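Local coordinates for conserved hypothetical exported protein (PDB 4JJA) that is of unproven function but probably cleaves N-acetylmuramic acid residues from peptidoglycan fragments, at residues P231-F236 / V241-G246; F251-H256 / Y262-T267; D309-L314 / R319-F324. All coordinates share one frame; numbering follows the deposited sequence. Where two conformers were deposited one is given.

Overall arrangement
All three contacts lie in the C-terminal NamZ region of the chain, and all are buried and mainly apolar. Interaction 1 is the most central, about 15 Å from the chain centre to the contact centre. Interactions 2 and 3 lie about 24 Å out and include partly exposed tyrosines. Helix 305-314 joins the set. A310 and L314 pack on V241 of interaction 1, and F320 of interaction 3 touches the same valine. D309 bonds to Y254 and Y262 of interaction 2. Backbone hydrogen bonds tie 241-246 to 251-256. Interaction 1 is aliphatic with one phenylalanine, interaction 2 sets a valine against two rings, and interaction 3 is largely aromatic.

Interaction 1: P231-F236 / V241-G246; sequences PSICLF and VSLGRG
F236 meets V241 through one ring face. V241 CG1 lies 4.0 Å from the centroid of the F236 ring, 21° off its normal, in a CH-pi contact. It is offset toward the rim on the CD1 and CE1 side. V241 CB also comes 3.6 Å from F236 CD1. CG1 of V241 is anti to its backbone N (chi1 176°), which directs this methyl over the ring.

The second patch joins I233 and L243. The two side chains lie alongside each other, pointing opposite ways, with I233 CG2 3.5 Å from L243 CB. L243 CD2 reaches the backbone and packs 3.5 Å from I233 O. That carbonyl also accepts the 3.0 Å backbone bond from F236 N. No hydrogen bond crosses between the segments.

The loop is shaped by an ST turn, in which G244 N donates to S242 OG at 3.0 Å. T239 OG1 bonds to both F236 O and V241 N, so it bridges the short link between the segments. The contact packs helix 224-233 and the 3-10 segment at 234-236 against the loop that leads to strand 253-256. Helix 305-314 adds Y306, A310 and L314, and strand 253-256 adds Y254, whose ring stacks with F236.

Interaction 2: F251-H256 / Y262-T267; sequences FQVYGH and YNYNFT
V253 packs against two aromatic side chains, Y264 and F266. CB itself approaches the Y264 ring, 3.9 Å from Y264 CE2. From CB, CG1 runs on to the phenol end of the same tyrosine. It lies 3.7 Å from Y264 CE2 and 3.6 Å from Y264 OH, and approaches that ring obliquely. The valine stands roughly perpendicular to the tyrosine side chain.

The other methyl, CG2, turns to F266. It sits between the backbone N and the carbonyl carbon of V253 (chi1 -54° to CG1). From there it reaches one face of the F266 ring, 4.0 Å from the centroid and 19° off the normal, a CH-pi contact.

The edge of F266 is used as well. Its CZ comes 3.6 Å from G255 N, and its CE1 comes 3.8 Å from Y254 C. The ring therefore abuts the backbone of strand 253-256 where G255 has no side chain.

Strands 253-256 and 265-266 are the outer members of a three-stranded antiparallel sheet, with strand 284-288 between them. Y254 and H256 make backbone hydrogen bonds to V287 and H285 of that strand. No hydrogen bond joins the two segments directly. The contact therefore depends on apolar and CH-pi packing across the central strand.

Interaction 3: D309-L314 / R319-F324; sequences DAYHNL and RFFRPF
F320 lays one ring face directly on the helix backbone at Y311. Y311 CA stands 3.8 Å from the F320 ring centroid, only 11° off the normal, which is a CH-pi contact over the centre of the ring. The ring also lies close to the amide of the same residue, with F320 CZ 3.6 Å from Y311 N. With chi1 at 177°, CG of F320 points directly away from the residue's own N, and the ring extends across to the helix.

The Y311 ring turns its edge toward the face of F320. The pair is an offset edge-to-face one, with centroids 5.6 Å apart and planes at 79°. F321 completes the aromatic cluster. Its plane is nearly parallel to that of Y311, but the two rings are displaced so far that there is little face-to-face stacking; F321 CE2 meets Y311 CD1 at 3.6 Å.

A310 and L314 finish the seat for F320. L314 CD1 comes 3.8 Å from F320 CE1, at the ring edge. A310 CB lies 3.9 Å from the same F320 CE1. Helix 333-339 covers Y311 with I338 and E339, and F321 with R335 and E339.

F320 thus gives its face to Y311 CA and its edge to L314, and this apolar cluster joins helix 305-314 to the loop before helix 325-329.

Interaction 1: P231-F236 / V241-G246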
# COMPACT_ATOMS: atom_id res chain seq x y z
N PRO A 231 -4.36 -3.92 7.71
CA PRO A 231 -5.34 -2.86 7.87
C PRO A 231 -5.78 -2.58 9.29
O PRO A 231 -6.08 -1.43 9.63
CB PRO A 231 -6.54 -3.36 7.03
CG PRO A 231 -5.94 -4.30 6.07
CD PRO A 231 -4.78 -4.97 6.74
N SER A 232 -5.84 -3.63 10.09
CA SER A 232 -6.26 -3.53 11.50
C SER A 232 -5.07 -3.16 12.40
O SER A 232 -5.15 -2.27 13.22
CB SER A 232 -6.87 -4.86 11.97
OG SER A 232 -8.02 -5.20 11.21
N ILE A 233 -3.97 -3.81 12.20
CA ILE A 233 -2.83 -3.70 13.12
C ILE A 233 -1.98 -2.45 12.89
O ILE A 233 -1.45 -1.92 13.83
CB ILE A 233 -1.99 -5.02 13.08
CG1 ILE A 233 -2.84 -6.16 13.60
CG2 ILE A 233 -0.67 -4.92 13.89
CD1 ILE A 233 -3.22 -6.08 15.08
N CYS A 234 -1.91 -1.94 11.67
CA CYS A 234 -1.13 -0.74 11.41
C CYS A 234 -1.72 0.47 12.12
O CYS A 234 -1.02 1.43 12.36
CB CYS A 234 -1.01 -0.46 9.89
SG CYS A 234 0.33 0.67 9.47
N LEU A 235 -2.99 0.41 12.54
CA LEU A 235 -3.54 1.49 13.37
C LEU A 235 -2.75 1.72 14.63
O LEU A 235 -2.76 2.83 15.20
CB LEU A 235 -5.02 1.25 13.63
CG LEU A 235 -5.88 1.13 12.35
CD1 LEU A 235 -7.34 0.86 12.77
CD2 LEU A 235 -5.78 2.35 11.46
N PHE A 236 -2.08 0.69 15.12
CA PHE A 236 -1.23 0.85 16.29
C PHE A 236 -0.05 1.79 16.09
O PHE A 236 0.53 2.25 17.06
CB PHE A 236 -0.73 -0.49 16.85
CG PHE A 236 -1.76 -1.30 17.58
CD1 PHE A 236 -2.36 -0.81 18.72
CD2 PHE A 236 -2.09 -2.59 17.18
CE1 PHE A 236 -3.22 -1.58 19.46
CE2 PHE A 236 -2.99 -3.37 17.91
CZ PHE A 236 -3.56 -2.84 19.04
N VAL A 241 1.81 1.28 21.20
CA VAL A 241 1.79 -0.18 21.24
C VAL A 241 2.71 -0.72 20.14
O VAL A 241 2.68 -0.26 19.01
CB VAL A 241 0.35 -0.70 21.06
CG1 VAL A 241 0.29 -2.17 21.00
CG2 VAL A 241 -0.54 -0.16 22.17
N SER A 242 3.52 -1.72 20.47
CA SER A 242 4.31 -2.41 19.46
C SER A 242 3.40 -3.36 18.66
O SER A 242 2.57 -4.08 19.24
CB SER A 242 5.43 -3.27 20.11
OG SER A 242 6.09 -4.08 19.12
N LEU A 243 3.67 -3.43 17.36
CA LEU A 243 2.99 -4.37 16.49
C LEU A 243 3.95 -5.44 15.97
O LEU A 243 3.69 -6.13 14.97
CB LEU A 243 2.24 -3.65 15.37
CG LEU A 243 3.00 -2.64 14.53
CD1 LEU A 243 4.01 -3.26 13.57
CD2 LEU A 243 2.01 -1.78 13.73
N GLY A 244 5.09 -5.58 16.67
CA GLY A 244 6.00 -6.68 16.36
C GLY A 244 7.17 -6.37 15.47
O GLY A 244 7.91 -7.30 15.10
N ARG A 245 7.36 -5.12 15.08
CA ARG A 245 8.66 -4.80 14.42
C ARG A 245 9.77 -5.17 15.40
O ARG A 245 9.70 -4.83 16.57
CB ARG A 245 8.76 -3.37 14.02
CG ARG A 245 7.83 -2.94 12.90
CD ARG A 245 8.07 -1.43 12.66
NE ARG A 245 7.03 -0.81 11.84
CZ ARG A 245 7.02 -0.76 10.53
NH1 ARG A 245 8.06 -1.19 9.84
NH2 ARG A 245 6.00 -0.18 9.90
N GLY A 246 10.81 -5.83 14.90
CA GLY A 246 11.89 -6.34 15.74
C GLY A 246 11.68 -7.77 16.24
O GLY A 246 12.49 -8.23 17.03

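Interaction 2: F251-H256 / Y262-T267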
# COMPACT_ATOMS: atom_id res chain seq x y z
N PHE A 251 3.48 -7.24 12.44
CA PHE A 251 2.09 -7.06 12.04
C PHE A 251 1.19 -8.22 12.38
O PHE A 251 0.03 -8.24 11.97
CB PHE A 251 1.90 -6.61 10.58
CG PHE A 251 2.38 -5.20 10.34
CD1 PHE A 251 1.59 -4.12 10.64
CD2 PHE A 251 3.64 -4.97 9.87
CE1 PHE A 251 2.06 -2.85 10.45
CE2 PHE A 251 4.08 -3.70 9.67
CZ PHE A 251 3.32 -2.64 9.98
N GLN A 252 1.67 -9.14 13.24
CA GLN A 252 0.91 -10.33 13.59
C GLN A 252 0.75 -10.51 15.08
O GLN A 252 0.27 -11.53 15.55
CB GLN A 252 1.57 -11.57 12.98
CG GLN A 252 1.62 -11.57 11.46
CD GLN A 252 2.74 -12.43 10.94
OE1 GLN A 252 2.53 -13.65 10.80
NE2 GLN A 252 3.92 -11.87 10.73
N VAL A 253 1.20 -9.50 15.85
CA VAL A 253 1.12 -9.44 17.31
C VAL A 253 0.86 -8.00 17.72
O VAL A 253 1.09 -7.08 16.91
CB VAL A 253 2.43 -9.97 17.97
CG1 VAL A 253 2.82 -11.38 17.52
CG2 VAL A 253 3.57 -8.97 17.72
N TYR A 254 0.44 -7.81 18.96
CA TYR A 254 0.49 -6.47 19.53
C TYR A 254 0.78 -6.56 21.01
O TYR A 254 0.40 -7.51 21.67
CB TYR A 254 -0.77 -5.64 19.25
CG TYR A 254 -2.04 -6.12 19.88
CD1 TYR A 254 -2.83 -7.09 19.25
CD2 TYR A 254 -2.48 -5.62 21.10
CE1 TYR A 254 -4.04 -7.48 19.80
CE2 TYR A 254 -3.66 -6.03 21.65
CZ TYR A 254 -4.45 -6.95 21.01
OH TYR A 254 -5.65 -7.37 21.56
N GLY A 255 1.50 -5.58 21.55
CA GLY A 255 1.79 -5.62 22.96
C GLY A 255 2.58 -4.40 23.40
O GLY A 255 3.00 -3.59 22.60
N HIS A 256 2.80 -4.30 24.72
CA HIS A 256 3.43 -3.12 25.28
C HIS A 256 3.96 -3.49 26.66
O HIS A 256 3.38 -4.34 27.34
CB HIS A 256 2.35 -2.01 25.40
CG HIS A 256 2.86 -0.69 25.85
ND1 HIS A 256 3.12 -0.42 27.18
CD2 HIS A 256 3.27 0.39 25.14
CE1 HIS A 256 3.63 0.79 27.26
NE2 HIS A 256 3.73 1.31 26.05
N TYR A 262 -1.75 -10.58 30.25
CA TYR A 262 -1.67 -11.29 28.97
C TYR A 262 -0.78 -12.55 29.03
O TYR A 262 0.23 -12.51 29.74
CB TYR A 262 -1.12 -10.32 27.92
CG TYR A 262 -2.10 -9.26 27.56
CD1 TYR A 262 -3.10 -9.48 26.59
CD2 TYR A 262 -2.10 -8.04 28.25
CE1 TYR A 262 -4.03 -8.47 26.28
CE2 TYR A 262 -3.00 -7.05 27.92
CZ TYR A 262 -4.00 -7.28 26.96
OH TYR A 262 -4.91 -6.28 26.68
N ASN A 263 -1.19 -13.52 28.18
CA ASN A 263 -0.68 -14.90 27.96
C ASN A 263 0.33 -15.05 26.79
O ASN A 263 0.54 -16.15 26.25
CB ASN A 263 -1.85 -15.84 27.62
CG ASN A 263 -2.67 -16.25 28.83
OD1 ASN A 263 -2.20 -16.22 29.97
ND2 ASN A 263 -3.90 -16.63 28.59
N TYR A 264 0.85 -13.93 26.33
CA TYR A 264 1.90 -13.85 25.34
C TYR A 264 2.78 -12.65 25.62
O TYR A 264 2.30 -11.62 26.06
CB TYR A 264 1.28 -13.77 23.94
CG TYR A 264 2.27 -13.60 22.82
CD1 TYR A 264 3.11 -14.65 22.45
CD2 TYR A 264 2.34 -12.43 22.12
CE1 TYR A 264 4.05 -14.49 21.42
CE2 TYR A 264 3.23 -12.25 21.09
CZ TYR A 264 4.09 -13.26 20.76
OH TYR A 264 5.02 -13.08 19.78
N ASN A 265 4.06 -12.79 25.31
CA ASN A 265 4.99 -11.70 25.38
C ASN A 265 6.05 -11.84 24.33
O ASN A 265 6.24 -12.92 23.75
CB ASN A 265 5.56 -11.53 26.78
CG ASN A 265 6.28 -12.72 27.27
OD1 ASN A 265 7.33 -13.11 26.75
ND2 ASN A 265 5.75 -13.28 28.35
N PHE A 266 6.69 -10.73 24.02
CA PHE A 266 7.75 -10.64 23.03
C PHE A 266 8.64 -9.48 23.34
O PHE A 266 8.23 -8.56 24.00
CB PHE A 266 7.17 -10.52 21.61
CG PHE A 266 6.32 -9.31 21.39
CD1 PHE A 266 4.96 -9.35 21.66
CD2 PHE A 266 6.85 -8.13 20.89
CE1 PHE A 266 4.18 -8.21 21.45
CE2 PHE A 266 6.02 -7.02 20.66
CZ PHE A 266 4.69 -7.06 20.95
N THR A 267 9.85 -9.49 22.81
CA THR A 267 10.77 -8.40 22.99
C THR A 267 11.32 -7.97 21.65
O THR A 267 12.11 -8.68 21.03
CB THR A 267 11.95 -8.80 23.92
OG1 THR A 267 11.42 -9.29 25.17
CG2 THR A 267 12.91 -7.63 24.13

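Interaction 3: D309-L314 / R319-F324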
# COMPACT_ATOMS: atom_id res chain seq x y z
N ASP A 309 -8.98 -3.07 22.87
CA ASP A 309 -8.40 -3.86 23.93
C ASP A 309 -7.20 -3.18 24.57
O ASP A 309 -7.12 -3.06 25.80
CB ASP A 309 -8.01 -5.23 23.36
CG ASP A 309 -7.37 -6.16 24.37
OD1 ASP A 309 -8.00 -6.35 25.41
OD2 ASP A 309 -6.34 -6.73 24.07
N ALA A 310 -6.26 -2.78 23.74
CA ALA A 310 -5.08 -2.13 24.26
C ALA A 310 -5.38 -0.81 24.97
O ALA A 310 -4.82 -0.52 26.01
CB ALA A 310 -4.06 -1.91 23.15
N TYR A 311 -6.30 -0.02 24.40
CA TYR A 311 -6.67 1.25 24.99
C TYR A 311 -7.19 1.05 26.41
O TYR A 311 -6.72 1.72 27.35
CB TYR A 311 -7.76 1.94 24.15
CG TYR A 311 -8.36 3.15 24.85
CD1 TYR A 311 -7.68 4.33 24.88
CD2 TYR A 311 -9.53 3.08 25.53
CE1 TYR A 311 -8.15 5.43 25.57
CE2 TYR A 311 -10.03 4.16 26.19
CZ TYR A 311 -9.34 5.35 26.22
OH TYR A 311 -9.80 6.45 26.92
N HIS A 312 -8.13 0.16 26.59
CA HIS A 312 -8.69 -0.03 27.90
C HIS A 312 -7.74 -0.71 28.86
O HIS A 312 -7.80 -0.48 30.06
CB HIS A 312 -10.03 -0.80 27.84
CG HIS A 312 -11.11 0.01 27.22
ND1 HIS A 312 -11.64 1.15 27.80
CD2 HIS A 312 -11.76 -0.14 26.04
CE1 HIS A 312 -12.55 1.67 26.99
NE2 HIS A 312 -12.65 0.89 25.92
N ASN A 313 -6.84 -1.55 28.35
CA ASN A 313 -5.90 -2.21 29.23
C ASN A 313 -4.87 -1.24 29.77
O ASN A 313 -4.48 -1.32 30.94
CB ASN A 313 -5.20 -3.36 28.50
CG ASN A 313 -4.34 -4.19 29.44
OD1 ASN A 313 -3.17 -3.97 29.55
ND2 ASN A 313 -4.96 -5.05 30.24
N LEU A 314 -4.37 -0.34 28.91
CA LEU A 314 -3.27 0.51 29.32
C LEU A 314 -3.64 1.59 30.32
O LEU A 314 -2.77 2.06 31.06
CB LEU A 314 -2.59 1.11 28.09
CG LEU A 314 -1.58 0.19 27.49
CD1 LEU A 314 -1.22 0.61 26.06
CD2 LEU A 314 -0.31 0.05 28.37
N ARG A 319 -3.78 9.93 26.00
CA ARG A 319 -2.37 9.84 25.64
C ARG A 319 -2.03 8.56 24.88
O ARG A 319 -0.99 8.48 24.25
CB ARG A 319 -1.46 9.99 26.88
CG ARG A 319 -1.65 11.23 27.63
CD ARG A 319 -1.61 12.45 26.71
NE ARG A 319 -1.75 13.72 27.47
CZ ARG A 319 -0.74 14.45 27.90
NH1 ARG A 319 0.51 14.11 27.63
NH2 ARG A 319 -0.99 15.59 28.59
N PHE A 320 -2.91 7.58 24.93
CA PHE A 320 -2.78 6.37 24.09
C PHE A 320 -2.75 6.69 22.60
O PHE A 320 -2.14 5.98 21.81
CB PHE A 320 -3.97 5.46 24.41
CG PHE A 320 -4.02 4.21 23.59
CD1 PHE A 320 -3.31 3.06 23.96
CD2 PHE A 320 -4.83 4.16 22.49
CE1 PHE A 320 -3.40 1.92 23.20
CE2 PHE A 320 -4.93 3.01 21.77
CZ PHE A 320 -4.21 1.91 22.13
N PHE A 321 -3.48 7.72 22.20
CA PHE A 321 -3.61 8.07 20.78
C PHE A 321 -2.64 9.19 20.47
O PHE A 321 -2.80 10.28 20.97
CB PHE A 321 -5.03 8.50 20.39
CG PHE A 321 -6.05 7.43 20.59
CD1 PHE A 321 -6.24 6.45 19.68
CD2 PHE A 321 -6.88 7.45 21.74
CE1 PHE A 321 -7.21 5.46 19.89
CE2 PHE A 321 -7.83 6.49 21.95
CZ PHE A 321 -8.01 5.49 21.02
N ARG A 322 -1.66 8.92 19.63
CA ARG A 322 -0.74 9.93 19.13
C ARG A 322 -1.55 11.02 18.43
O ARG A 322 -2.61 10.73 17.88
CB ARG A 322 0.20 9.30 18.12
CG ARG A 322 1.21 8.38 18.83
CD ARG A 322 2.06 7.58 17.94
NE ARG A 322 3.21 7.02 18.65
CZ ARG A 322 4.11 6.21 18.10
NH1 ARG A 322 3.93 5.74 16.86
NH2 ARG A 322 5.15 5.80 18.85
N PRO A 323 -1.03 12.26 18.34
CA PRO A 323 -1.75 13.29 17.62
C PRO A 323 -2.17 12.84 16.20
O PRO A 323 -3.27 13.17 15.72
CB PRO A 323 -0.76 14.43 17.61
CG PRO A 323 -0.04 14.27 18.91
CD PRO A 323 0.15 12.78 19.06
N PHE A 324 -1.27 12.12 15.55
CA PHE A 324 -1.46 11.73 14.17
C PHE A 324 -2.26 10.47 13.97
O PHE A 324 -2.37 10.00 12.83
CB PHE A 324 -0.14 11.75 13.44
CG PHE A 324 0.92 10.88 14.06
CD1 PHE A 324 0.96 9.51 13.82
CD2 PHE A 324 1.87 11.43 14.91
CE1 PHE A 324 1.93 8.73 14.38
CE2 PHE A 324 2.87 10.62 15.45
CZ PHE A 324 2.87 9.29 15.16